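Initiator protein NS1 (Murine minute virus, PDB 4R94) nicks and unwinds DNA to initiate and direct parvoviral replication, its N-terminal nickase domain being the part present here. Local coordinates at residues Gln117-Lys122 with His127-Ile132; Phe28-Glu33 with Ser92-Cys97; Gly225-Ser230 with Gly243-Val248; Leu229-Asp232 with Thr237-Leu240. One frame throughout, in Å; residues are numbered along the deposited sequence.

Interaction 1. Residues Gln117-Lys122 with His127-Ile132; sequences QHEWGK and HCHVLI. With MG (magnesium ion), chain B.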
loop_
_atom_site.group_PDB
_atom_site.type_symbol
_atom_site.label_atom_id
_atom_site.label_comp_id
_atom_site.label_asym_id
_atom_site.label_seq_id
_atom_site.Cartn_x
_atom_site.Cartn_y
_atom_site.Cartn_z
ATOM N N GLN A 117 4.032 0.735 -0.105
ATOM C CA GLN A 117 4.753 0.087 -1.206
ATOM C C GLN A 117 3.943 -1.028 -1.857
ATOM O O GLN A 117 3.562 -2.025 -1.210
ATOM C CB GLN A 117 6.099 -0.480 -0.741
ATOM C CG GLN A 117 6.844 -1.196 -1.867
ATOM C CD GLN A 117 8.351 -1.162 -1.651
ATOM O OE1 GLN A 117 8.945 -0.086 -1.582
ATOM N NE2 GLN A 117 8.973 -2.335 -1.569
ATOM N N HIS A 118 3.685 -0.851 -3.146
ATOM C CA HIS A 118 2.976 -1.850 -3.938
ATOM C C HIS A 118 3.943 -2.884 -4.459
ATOM O O HIS A 118 4.980 -2.529 -5.021
ATOM C CB HIS A 118 2.269 -1.219 -5.130
ATOM C CG HIS A 118 1.223 -0.222 -4.743
ATOM N ND1 HIS A 118 -0.110 -0.539 -4.683
ATOM C CD2 HIS A 118 1.336 1.077 -4.379
ATOM C CE1 HIS A 118 -0.792 0.542 -4.322
ATOM N NE2 HIS A 118 0.066 1.526 -4.121
ATOM N N GLU A 119 3.571 -4.148 -4.303
ATOM C CA GLU A 119 4.412 -5.277 -4.683
ATOM C C GLU A 119 3.633 -6.378 -5.405
ATOM O O GLU A 119 2.396 -6.367 -5.474
ATOM C CB GLU A 119 5.099 -5.879 -3.448
ATOM C CG GLU A 119 5.987 -4.897 -2.695
ATOM C CD GLU A 119 6.747 -5.534 -1.541
ATOM O OE1 GLU A 119 6.351 -6.624 -1.061
ATOM O OE2 GLU A 119 7.728 -4.909 -1.106
ATOM N N TRP A 120 4.381 -7.343 -5.940
ATOM C CA TRP A 120 3.780 -8.483 -6.609
ATOM C C TRP A 120 4.384 -9.733 -6.022
ATOM O O TRP A 120 5.563 -10.006 -6.218
ATOM C CB TRP A 120 4.019 -8.440 -8.117
ATOM C CG TRP A 120 3.268 -9.502 -8.847
ATOM C CD1 TRP A 120 3.666 -10.794 -9.075
ATOM C CD2 TRP A 120 1.982 -9.365 -9.445
ATOM N NE1 TRP A 120 2.695 -11.467 -9.779
ATOM C CE2 TRP A 120 1.652 -10.610 -10.023
ATOM C CE3 TRP A 120 1.076 -8.311 -9.548
ATOM C CZ2 TRP A 120 0.445 -10.825 -10.689
ATOM C CZ3 TRP A 120 -0.121 -8.521 -10.219
ATOM C CH2 TRP A 120 -0.424 -9.769 -10.782
ATOM N N GLY A 121 3.577 -10.470 -5.278
ATOM C CA GLY A 121 4.057 -11.680 -4.637
ATOM C C GLY A 121 3.979 -12.870 -5.570
ATOM O O GLY A 121 3.104 -12.942 -6.432
ATOM N N LYS A 122 4.915 -13.802 -5.397
ATOM C CA LYS A 122 4.957 -15.014 -6.199
ATOM C C LYS A 122 3.621 -15.752 -6.197
ATOM O O LYS A 122 3.152 -16.221 -7.240
ATOM C CB LYS A 122 6.069 -15.932 -5.683
ATOM C CG LYS A 122 6.007 -17.352 -6.216
ATOM C CD LYS A 122 7.086 -18.217 -5.573
ATOM C CE LYS A 122 6.840 -19.698 -5.839
ATOM N NZ LYS A 122 6.751 -19.997 -7.295
ATOM N N HIS A 127 -0.221 -6.680 -3.986
ATOM C CA HIS A 127 -0.598 -6.304 -2.629
ATOM C C HIS A 127 0.110 -5.013 -2.283
ATOM O O HIS A 127 1.028 -4.600 -2.986
ATOM C CB HIS A 127 -0.257 -7.400 -1.621
ATOM C CG HIS A 127 1.191 -7.756 -1.573
ATOM N ND1 HIS A 127 1.826 -8.457 -2.582
ATOM C CD2 HIS A 127 2.132 -7.516 -0.631
ATOM C CE1 HIS A 127 3.090 -8.647 -2.248
ATOM N NE2 HIS A 127 3.307 -8.077 -1.076
ATOM N N CYS A 128 -0.314 -4.375 -1.200
ATOM C CA CYS A 128 0.247 -3.081 -0.849
ATOM C C CYS A 128 0.581 -3.032 0.634
ATOM O O CYS A 128 -0.299 -3.143 1.490
ATOM C CB CYS A 128 -0.740 -1.970 -1.256
ATOM S SG CYS A 128 -0.081 -0.331 -0.973
ATOM N N HIS A 129 1.869 -2.912 0.932
ATOM C CA HIS A 129 2.327 -2.719 2.293
ATOM C C HIS A 129 2.099 -1.290 2.753
ATOM O O HIS A 129 2.380 -0.340 2.025
ATOM C CB HIS A 129 3.807 -3.042 2.402
ATOM C CG HIS A 129 4.116 -4.478 2.175
ATOM N ND1 HIS A 129 4.176 -5.386 3.206
ATOM C CD2 HIS A 129 4.387 -5.163 1.040
ATOM C CE1 HIS A 129 4.486 -6.576 2.719
ATOM N NE2 HIS A 129 4.611 -6.470 1.407
ATOM N N VAL A 130 1.596 -1.156 3.966
ATOM C CA VAL A 130 1.498 0.141 4.619
ATOM C C VAL A 130 2.122 0.105 6.004
ATOM O O VAL A 130 1.737 -0.708 6.848
ATOM C CB VAL A 130 0.040 0.606 4.751
ATOM C CG1 VAL A 130 -0.015 1.979 5.456
ATOM C CG2 VAL A 130 -0.622 0.633 3.395
ATOM N N LEU A 131 3.069 1.005 6.239
ATOM C CA LEU A 131 3.551 1.255 7.594
ATOM C C LEU A 131 2.950 2.569 8.045
ATOM O O LEU A 131 3.011 3.549 7.308
ATOM C CB LEU A 131 5.083 1.331 7.633
ATOM C CG LEU A 131 5.847 0.117 7.098
ATOM C CD1 LEU A 131 7.361 0.345 7.283
ATOM C CD2 LEU A 131 5.382 -1.176 7.768
ATOM N N ILE A 132 2.372 2.615 9.238
ATOM C CA ILE A 132 1.786 3.874 9.696
ATOM C C ILE A 132 1.791 3.976 11.218
ATOM O O ILE A 132 1.467 3.011 11.924
ATOM C CB ILE A 132 0.330 4.049 9.159
ATOM C CG1 ILE A 132 -0.251 5.406 9.564
ATOM C CG2 ILE A 132 -0.567 2.904 9.620
ATOM C CD1 ILE A 132 -1.491 5.779 8.773
HETATM MG MG MG B . 5.293 -8.044 0.014
HETATM O O HOH W 1 4.430 -9.588 1.172
HETATM O O HOH W 2 6.059 -9.346 -1.510
HETATM O O HOH W 3 6.938 -8.355 1.200
#
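His127 and Glu119 face each other as a hydrogen-bonded pair of an antiparallel hairpin. The bond from Glu119 N to His127 O is 2.9 Å and nearly straight; His127 N returns one to Glu119 O. The ring of His127 starts from the position between the backbone N and the carbonyl carbon (chi1 59°). Its NE2 binds the magnesium ion at 2.3 Å, and its ND1 is hydrogen-bonded to Gly125 O, which fixes the ring's rotation. Gly121 N lies at the edge of this ring.

Cys128 points to the other face of the sheet, with His118. Its SG sits over the centre of the His118 imidazole, 3.6 Å from the centroid. His118 NE2 is hydrogen-bonded to Asp91 of helix 81-104, and His118 ND1 to Trp126 NE1 of the hairpin itself.

His129 returns to the metal face and pairs with Gln117 through two backbone bonds. Its NE2 binds magnesium at 2.2 Å. Glu119 OE1 does so at 2.1 Å, with its carboxylate plane 66° from the His129 ring. Glu119 OE2 takes a hydrogen bond from Gln117 NE2 at 2.9 Å through its anti lone pair and forms a salt bridge with Lys214, so both carboxylate oxygens are engaged. Three waters complete six ligands around the metal. The two histidines on one strand, with Glu119 on its neighbour, form the HUH metal site of a rolling-circle-type nickase, close to the nucleophile Tyr210.

Interaction 2. Residues Phe28-Glu33 with Ser92-Cys97; sequences FVFKNE and SLVKKC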
loop_
_atom_site.group_PDB
_atom_site.type_symbol
_atom_site.label_atom_id
_atom_site.label_comp_id
_atom_site.label_asym_id
_atom_site.label_seq_id
_atom_site.Cartn_x
_atom_site.Cartn_y
_atom_site.Cartn_z
ATOM N N PHE A 28 0.585 -3.001 7.938
ATOM C CA PHE A 28 -0.598 -3.564 7.281
ATOM C C PHE A 28 -0.282 -4.042 5.869
ATOM O O PHE A 28 0.650 -3.558 5.231
ATOM C CB PHE A 28 -1.728 -2.525 7.160
ATOM C CG PHE A 28 -2.217 -1.984 8.468
ATOM C CD1 PHE A 28 -3.104 -2.713 9.247
ATOM C CD2 PHE A 28 -1.815 -0.728 8.904
ATOM C CE1 PHE A 28 -3.574 -2.212 10.433
ATOM C CE2 PHE A 28 -2.287 -0.213 10.110
ATOM C CZ PHE A 28 -3.148 -0.975 10.882
ATOM N N VAL A 29 -1.068 -4.987 5.372
ATOM C CA VAL A 29 -1.071 -5.294 3.948
ATOM C C VAL A 29 -2.497 -5.183 3.423
ATOM O O VAL A 29 -3.436 -5.748 3.996
ATOM C CB VAL A 29 -0.508 -6.699 3.647
ATOM C CG1 VAL A 29 -0.605 -7.002 2.174
ATOM C CG2 VAL A 29 0.945 -6.776 4.088
ATOM N N PHE A 30 -2.651 -4.400 2.358
ATOM C CA PHE A 30 -3.911 -4.279 1.636
ATOM C C PHE A 30 -3.829 -5.230 0.465
ATOM O O PHE A 30 -2.837 -5.234 -0.277
ATOM C CB PHE A 30 -4.140 -2.845 1.151
ATOM C CG PHE A 30 -4.531 -1.866 2.245
ATOM C CD1 PHE A 30 -3.607 -1.449 3.199
ATOM C CD2 PHE A 30 -5.812 -1.327 2.271
ATOM C CE1 PHE A 30 -3.968 -0.530 4.183
ATOM C CE2 PHE A 30 -6.180 -0.406 3.241
ATOM C CZ PHE A 30 -5.267 -0.005 4.199
ATOM N N LYS A 31 -4.854 -6.052 0.291
ATOM C CA LYS A 31 -4.817 -6.986 -0.835
ATOM C C LYS A 31 -6.195 -7.240 -1.389
ATOM O O LYS A 31 -7.176 -6.662 -0.936
ATOM C CB LYS A 31 -4.175 -8.307 -0.408
ATOM C CG LYS A 31 -4.974 -9.048 0.624
ATOM C CD LYS A 31 -4.160 -10.220 1.173
ATOM C CE LYS A 31 -4.831 -10.841 2.374
ATOM N NZ LYS A 31 -3.922 -11.850 3.017
ATOM N N ASN A 32 -6.262 -8.095 -2.394
ATOM C CA ASN A 32 -7.550 -8.657 -2.784
ATOM C C ASN A 32 -7.308 -10.099 -3.185
ATOM O O ASN A 32 -6.163 -10.548 -3.271
ATOM C CB ASN A 32 -8.250 -7.853 -3.890
ATOM C CG ASN A 32 -7.426 -7.697 -5.160
ATOM O OD1 ASN A 32 -6.605 -8.536 -5.504
ATOM N ND2 ASN A 32 -7.687 -6.616 -5.887
ATOM N N GLU A 33 -8.396 -10.837 -3.323
ATOM C CA GLU A 33 -8.322 -12.248 -3.691
ATOM C C GLU A 33 -9.318 -12.448 -4.798
ATOM O O GLU A 33 -10.262 -11.679 -4.930
ATOM C CB GLU A 33 -8.628 -13.155 -2.497
ATOM C CG GLU A 33 -7.603 -13.025 -1.383
ATOM C CD GLU A 33 -7.961 -13.805 -0.146
ATOM O OE1 GLU A 33 -9.005 -14.493 -0.160
ATOM O OE2 GLU A 33 -7.192 -13.719 0.843
ATOM N N SER A 92 -4.578 5.258 -4.730
ATOM C CA SER A 92 -5.537 6.259 -4.267
ATOM C C SER A 92 -6.522 5.676 -3.252
ATOM O O SER A 92 -6.841 6.343 -2.274
ATOM C CB SER A 92 -6.299 6.913 -5.456
ATOM O OG SER A 92 -7.253 6.050 -6.064
ATOM N N LEU A 93 -7.002 4.448 -3.474
ATOM C CA LEU A 93 -7.976 3.836 -2.573
ATOM C C LEU A 93 -7.387 3.478 -1.204
ATOM O O LEU A 93 -8.053 3.671 -0.169
ATOM C CB LEU A 93 -8.588 2.580 -3.206
ATOM C CG LEU A 93 -9.426 2.810 -4.472
ATOM C CD1 LEU A 93 -9.921 1.459 -4.956
ATOM C CD2 LEU A 93 -10.601 3.779 -4.239
ATOM N N VAL A 94 -6.174 2.926 -1.205
ATOM C CA VAL A 94 -5.478 2.625 0.036
ATOM C C VAL A 94 -5.329 3.891 0.878
ATOM O O VAL A 94 -5.687 3.912 2.070
ATOM C CB VAL A 94 -4.101 2.004 -0.239
ATOM C CG1 VAL A 94 -3.292 1.909 1.061
ATOM C CG2 VAL A 94 -4.280 0.603 -0.851
ATOM N N LYS A 95 -4.839 4.956 0.248
ATOM C CA LYS A 95 -4.633 6.200 0.970
ATOM C C LYS A 95 -5.946 6.810 1.438
ATOM O O LYS A 95 -6.004 7.336 2.551
ATOM C CB LYS A 95 -3.834 7.174 0.112
ATOM C CG LYS A 95 -2.401 6.689 -0.017
ATOM C CD LYS A 95 -1.571 7.481 -0.983
ATOM C CE LYS A 95 -0.144 6.916 -0.964
ATOM N NZ LYS A 95 0.727 7.621 -1.947
ATOM N N LYS A 96 -6.998 6.718 0.617
ATOM C CA LYS A 96 -8.323 7.172 1.049
ATOM C C LYS A 96 -8.721 6.465 2.345
ATOM O O LYS A 96 -9.225 7.102 3.265
ATOM C CB LYS A 96 -9.385 6.928 -0.026
ATOM C CG LYS A 96 -10.738 7.522 0.321
ATOM C CD LYS A 96 -10.703 9.026 0.168
ATOM C CE LYS A 96 -12.086 9.632 0.400
ATOM N NZ LYS A 96 -12.069 11.089 0.148
ATOM N N CYS A 97 -8.467 5.156 2.423
ATOM C CA CYS A 97 -8.833 4.395 3.614
ATOM C C CYS A 97 -8.071 4.885 4.838
ATOM O O CYS A 97 -8.648 5.061 5.916
ATOM C CB CYS A 97 -8.560 2.900 3.418
ATOM S SG CYS A 97 -9.659 2.148 2.228
#
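Phe30, on strand 24-31, meets Val94 and Cys97 on helix 81-104, and the contact between the two segments is apolar. The main interaction is CH-pi. Val94 CG1 stands over the centre of the Phe30 ring, 3.9 Å from the centroid and only 7° off the ring normal. The two side chains approach from opposite directions. Val94 has CG1 anti to its backbone N (chi1 171°), which leaves both methyls facing the strand.

The rest is van der Waals packing. Val94 CG2 reaches the root of the ring, 4.0 Å from Phe30 CG, and lies equally near Phe30 CB. Nearly one helical turn further on, Cys97 CB approaches the rim atom Phe30 CE2 at 4.1 Å. Phe30 thus rests against two side chains spaced three residues apart on one side of the helix.

No hydrogen bond links the segments, and all three touching residues are buried. Trp153 of helix 142-160 meets the Phe30 ring edge-to-face and also touches Val94, while Val130 of the adjacent strand packs on Phe30. The aromatic side chain therefore joins strand and helices in one hydrophobic core. This is the helix-on-sheet packing of the alpha/beta nickase fold, on the sheet face turned away from the metal-binding histidines.

Interaction 3. Residues Gly225-Ser230 with Gly243-Val248; sequences GGYFLS and GERHLV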
loop_
_atom_site.group_PDB
_atom_site.type_symbol
_atom_site.label_atom_id
_atom_site.label_comp_id
_atom_site.label_asym_id
_atom_site.label_seq_id
_atom_site.Cartn_x
_atom_site.Cartn_y
_atom_site.Cartn_z
ATOM N N GLY A 225 8.068 -10.966 -6.357
ATOM C CA GLY A 225 8.645 -10.265 -5.225
ATOM C C GLY A 225 9.067 -8.834 -5.509
ATOM O O GLY A 225 9.594 -8.156 -4.619
ATOM N N GLY A 226 8.835 -8.368 -6.731
ATOM C CA GLY A 226 9.254 -7.029 -7.115
ATOM C C GLY A 226 8.295 -5.961 -6.609
ATOM O O GLY A 226 7.202 -6.277 -6.151
ATOM N N TYR A 227 8.716 -4.705 -6.670
ATOM C CA TYR A 227 7.836 -3.596 -6.277
ATOM C C TYR A 227 7.445 -2.773 -7.502
ATOM O O TYR A 227 8.198 -2.666 -8.484
ATOM C CB TYR A 227 8.511 -2.695 -5.221
ATOM C CG TYR A 227 9.564 -1.746 -5.791
ATOM C CD1 TYR A 227 10.871 -2.177 -6.013
ATOM C CD2 TYR A 227 9.247 -0.426 -6.108
ATOM C CE1 TYR A 227 11.823 -1.326 -6.548
ATOM C CE2 TYR A 227 10.196 0.438 -6.627
ATOM C CZ TYR A 227 11.483 -0.022 -6.853
ATOM O OH TYR A 227 12.437 0.821 -7.387
ATOM N N PHE A 228 6.254 -2.190 -7.439
ATOM C CA PHE A 228 5.767 -1.288 -8.480
ATOM C C PHE A 228 6.103 0.171 -8.202
ATOM O O PHE A 228 6.577 0.894 -9.069
ATOM C CB PHE A 228 4.250 -1.376 -8.621
ATOM C CG PHE A 228 3.737 -2.658 -9.221
ATOM C CD1 PHE A 228 3.774 -2.869 -10.595
ATOM C CD2 PHE A 228 3.136 -3.615 -8.417
ATOM C CE1 PHE A 228 3.255 -4.038 -11.145
ATOM C CE2 PHE A 228 2.626 -4.782 -8.947
ATOM C CZ PHE A 228 2.683 -4.998 -10.323
ATOM N N LEU A 229 5.820 0.595 -6.979
ATOM C CA LEU A 229 5.602 1.995 -6.669
ATOM C C LEU A 229 5.665 2.138 -5.158
ATOM O O LEU A 229 5.122 1.287 -4.443
ATOM C CB LEU A 229 4.215 2.442 -7.197
ATOM C CG LEU A 229 3.751 3.887 -7.051
ATOM C CD1 LEU A 229 4.399 4.725 -8.139
ATOM C CD2 LEU A 229 2.229 3.990 -7.154
ATOM N N SER A 230 6.320 3.188 -4.667
ATOM C CA SER A 230 6.343 3.470 -3.237
ATOM C C SER A 230 6.076 4.935 -2.980
ATOM O O SER A 230 6.245 5.770 -3.875
ATOM C CB SER A 230 7.689 3.084 -2.610
ATOM O OG SER A 230 8.039 1.771 -2.978
ATOM N N GLY A 243 17.998 2.385 -8.522
ATOM C CA GLY A 243 19.394 2.588 -8.174
ATOM C C GLY A 243 19.557 3.547 -7.015
ATOM O O GLY A 243 20.404 3.350 -6.154
ATOM N N GLU A 244 18.719 4.576 -6.979
ATOM C CA GLU A 244 18.789 5.584 -5.930
ATOM C C GLU A 244 18.298 5.018 -4.599
ATOM O O GLU A 244 18.773 5.403 -3.534
ATOM C CB GLU A 244 17.970 6.823 -6.323
ATOM C CG GLU A 244 18.531 7.538 -7.559
ATOM C CD GLU A 244 17.665 8.694 -8.044
ATOM O OE1 GLU A 244 16.434 8.518 -8.187
ATOM O OE2 GLU A 244 18.224 9.784 -8.294
ATOM N N ARG A 245 17.319 4.123 -4.671
ATOM C CA ARG A 245 16.792 3.488 -3.473
ATOM C C ARG A 245 17.875 2.626 -2.814
ATOM O O ARG A 245 18.033 2.633 -1.594
ATOM C CB ARG A 245 15.556 2.649 -3.825
ATOM C CG ARG A 245 14.324 3.498 -4.200
ATOM C CD ARG A 245 13.316 2.689 -5.014
ATOM N NE ARG A 245 12.863 1.499 -4.294
ATOM C CZ ARG A 245 11.702 1.403 -3.655
ATOM N NH1 ARG A 245 10.860 2.440 -3.625
ATOM N NH2 ARG A 245 11.392 0.271 -3.028
ATOM N N HIS A 246 18.626 1.892 -3.626
ATOM C CA HIS A 246 19.726 1.087 -3.092
ATOM C C HIS A 246 20.831 1.972 -2.520
ATOM O O HIS A 246 21.437 1.631 -1.505
ATOM C CB HIS A 246 20.276 0.159 -4.175
ATOM C CG HIS A 246 19.283 -0.851 -4.655
ATOM N ND1 HIS A 246 18.436 -1.518 -3.802
ATOM C CD2 HIS A 246 18.981 -1.284 -5.903
ATOM C CE1 HIS A 246 17.663 -2.335 -4.500
ATOM N NE2 HIS A 246 17.976 -2.210 -5.775
ATOM N N LEU A 247 21.092 3.117 -3.150
ATOM C CA LEU A 247 22.010 4.086 -2.551
ATOM C C LEU A 247 21.526 4.570 -1.177
ATOM O O LEU A 247 22.320 4.713 -0.252
ATOM C CB LEU A 247 22.218 5.294 -3.465
ATOM C CG LEU A 247 23.086 5.168 -4.712
ATOM C CD1 LEU A 247 23.240 6.547 -5.342
ATOM C CD2 LEU A 247 24.438 4.577 -4.369
ATOM N N VAL A 248 20.229 4.831 -1.036
ATOM C CA VAL A 248 19.692 5.196 0.273
ATOM C C VAL A 248 19.971 4.135 1.348
ATOM O O VAL A 248 20.373 4.467 2.459
ATOM C CB VAL A 248 18.165 5.455 0.196
ATOM C CG1 VAL A 248 17.591 5.636 1.602
ATOM C CG2 VAL A 248 17.903 6.685 -0.652
#
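Tyr227 and Arg245 are brought together by their torsions. The tyrosine CG lies between its backbone N and carbonyl carbon, which projects the ring from strand 227-232 toward helix 242-252. Arg245 leaves the helix with CG beside its backbone N, runs out, and bends at chi3 (58°), so that its flat end turns over the ring. The result is a cation-pi stack between an edge strand of the nickase-domain sheet and the C-terminal helix of this chain.

The guanidinium lies flat on the tyrosine, with planes 12° apart. Arg245 CZ is 3.7 Å from the centroid of the Tyr227 ring. NH2 is the atom over the ring centre, whereas NE lies near Tyr227 CZ at 3.3 Å. The two side chains run past each other in opposite directions. The tyrosine hydroxyl consequently comes alongside the arginine chain, with Tyr227 OH 3.1 Å from Arg245 CD. Tyr227 OH and Arg245 NE are also close, but the angle is too poor for a hydrogen bond.

The guanidinium is held by polar atoms as well. Its NH2 donates to Gln117 OE1, which also bonds Ser230 OG. Gln117 in turn donates to the metal ligand Glu119, so Arg245 belongs to an outer shell of the magnesium site. The stack and these bonds together restrict rotation of the arginine head, and its charge probably polarises the Gln117 amide. The cross-contact hydrogen bond runs from Arg245 NH1 to Ser230 OG and is 3.0 Å long. The serine oxygen lies 18° out of the guanidinium plane.

Interaction 4. Residues Leu229-Asp232 with Thr237-Leu240; sequences LSSD and TNFL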
loop_
_atom_site.group_PDB
_atom_site.type_symbol
_atom_site.label_atom_id
_atom_site.label_comp_id
_atom_site.label_asym_id
_atom_site.label_seq_id
_atom_site.Cartn_x
_atom_site.Cartn_y
_atom_site.Cartn_z
ATOM N N LEU A 229 5.820 0.595 -6.979
ATOM C CA LEU A 229 5.602 1.995 -6.669
ATOM C C LEU A 229 5.665 2.138 -5.158
ATOM O O LEU A 229 5.122 1.287 -4.443
ATOM C CB LEU A 229 4.215 2.442 -7.197
ATOM C CG LEU A 229 3.751 3.887 -7.051
ATOM C CD1 LEU A 229 4.399 4.725 -8.139
ATOM C CD2 LEU A 229 2.229 3.990 -7.154
ATOM N N SER A 230 6.320 3.188 -4.667
ATOM C CA SER A 230 6.343 3.470 -3.237
ATOM C C SER A 230 6.076 4.935 -2.980
ATOM O O SER A 230 6.245 5.770 -3.875
ATOM C CB SER A 230 7.689 3.084 -2.610
ATOM O OG SER A 230 8.039 1.771 -2.978
ATOM N N SER A 231 5.671 5.253 -1.759
ATOM C CA SER A 231 5.495 6.650 -1.365
ATOM C C SER A 231 5.514 6.790 0.140
ATOM O O SER A 231 5.305 5.824 0.869
ATOM C CB SER A 231 4.184 7.214 -1.902
ATOM O OG SER A 231 3.075 6.420 -1.500
ATOM N N ASP A 232 5.735 8.001 0.628
ATOM C CA ASP A 232 5.715 8.179 2.064
ATOM C C ASP A 232 5.190 9.557 2.427
ATOM O O ASP A 232 4.998 10.413 1.556
ATOM C CB ASP A 232 7.117 7.951 2.649
ATOM C CG ASP A 232 8.149 8.892 2.065
ATOM O OD1 ASP A 232 8.030 10.111 2.305
ATOM O OD2 ASP A 232 9.072 8.410 1.380
ATOM N N THR A 237 10.745 9.137 -0.581
ATOM C CA THR A 237 11.161 8.013 -1.415
ATOM C C THR A 237 10.422 7.948 -2.750
ATOM O O THR A 237 10.885 7.269 -3.659
ATOM C CB THR A 237 10.980 6.650 -0.689
ATOM O OG1 THR A 237 9.594 6.411 -0.418
ATOM C CG2 THR A 237 11.751 6.636 0.625
ATOM N N ASN A 238 9.304 8.680 -2.870
ATOM C CA ASN A 238 8.396 8.582 -4.022
ATOM C C ASN A 238 9.099 8.568 -5.361
ATOM O O ASN A 238 8.870 7.698 -6.184
ATOM C CB ASN A 238 7.409 9.760 -4.062
ATOM C CG ASN A 238 6.477 9.801 -2.875
ATOM O OD1 ASN A 238 6.899 9.684 -1.733
ATOM N ND2 ASN A 238 5.196 10.012 -3.142
ATOM N N PHE A 239 9.948 9.565 -5.583
ATOM C CA PHE A 239 10.473 9.776 -6.926
ATOM C C PHE A 239 11.786 9.055 -7.172
ATOM O O PHE A 239 12.370 9.180 -8.244
ATOM C CB PHE A 239 10.655 11.278 -7.203
ATOM C CG PHE A 239 9.374 12.081 -7.179
ATOM C CD1 PHE A 239 8.122 11.475 -7.214
ATOM C CD2 PHE A 239 9.436 13.469 -7.134
ATOM C CE1 PHE A 239 6.955 12.242 -7.190
ATOM C CE2 PHE A 239 8.276 14.240 -7.113
ATOM C CZ PHE A 239 7.038 13.625 -7.144
ATOM N N LEU A 240 12.254 8.283 -6.192
ATOM C CA LEU A 240 13.538 7.600 -6.344
ATOM C C LEU A 240 13.496 6.428 -7.329
ATOM O O LEU A 240 12.609 5.574 -7.265
ATOM C CB LEU A 240 14.035 7.091 -4.988
ATOM C CG LEU A 240 14.221 8.129 -3.882
ATOM C CD1 LEU A 240 14.820 7.466 -2.633
ATOM C CD2 LEU A 240 15.115 9.263 -4.373
HETATM O O HOH W 4 8.159 4.869 -6.250
HETATM O O HOH W 5 3.507 10.723 -0.790
#
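The end of strand 227-232 is tied to the type I beta turn Thr237-Leu240, in the connection that leads to helix 242-252 of the nickase domain. Asp232 carries much of the link. Its OD2 accepts two hydrogen bonds from Thr237, from N and from OG1, each 2.7 Å long. Thr237 N comes to the syn side of that oxygen and Thr237 OG1 to the anti side, both somewhat out of the carboxylate plane. Asp232 has its CG between the backbone N and the carbonyl carbon (chi1 59°), and this swings the carboxylate toward the turn. The other oxygen, OD1, accepts from the backbone N of Gly234 and Lys236. The carboxylate thus closes the loop with four bonds, which would favour its charged form.

Asn238 lies along the strand backbone. Its amide passes Ser231, with ND2 3.2 Å from Ser231 CB. A CA-H...O contact brings Asn238 CA to Ser230 O at 3.5 Å. One water bridges Ser230 N and Asn238 O, and a second joins Asp232 O to Asn238 ND2. The side-chain oxygen takes up a backbone N-H, much as a neighbouring strand might: Asn238 OD1 accepts from Asp232 N at 3.1 Å, with the donor tilted 32° from the carbonyl plane.

All four contacts meet on one antiparallel sheet. Interaction 1 holds the magnesium ion, and the nearest side-chain atoms of Glu119 there and the active-site Tyr210 are about 5 Å apart. Interaction 2 is next to it, centres 9 Å apart, because strands 24-31 and 125-134 are neighbours; Phe30 N is 2.8 Å from Cys128 O. On the other flank, strand 227-232 carries interactions 3 and 4, which share Leu229 and Ser230 and have centres 8 Å apart. Arg245 CG packs 3.7 Å from Leu240 CB, joining the helix to the turn. Interactions 2 and 4 touch through Lys95 NZ and Ser231 OG, 2.7 Å apart. The nearest side-chain atom of Tyr227 is about 8 Å from the magnesium ion.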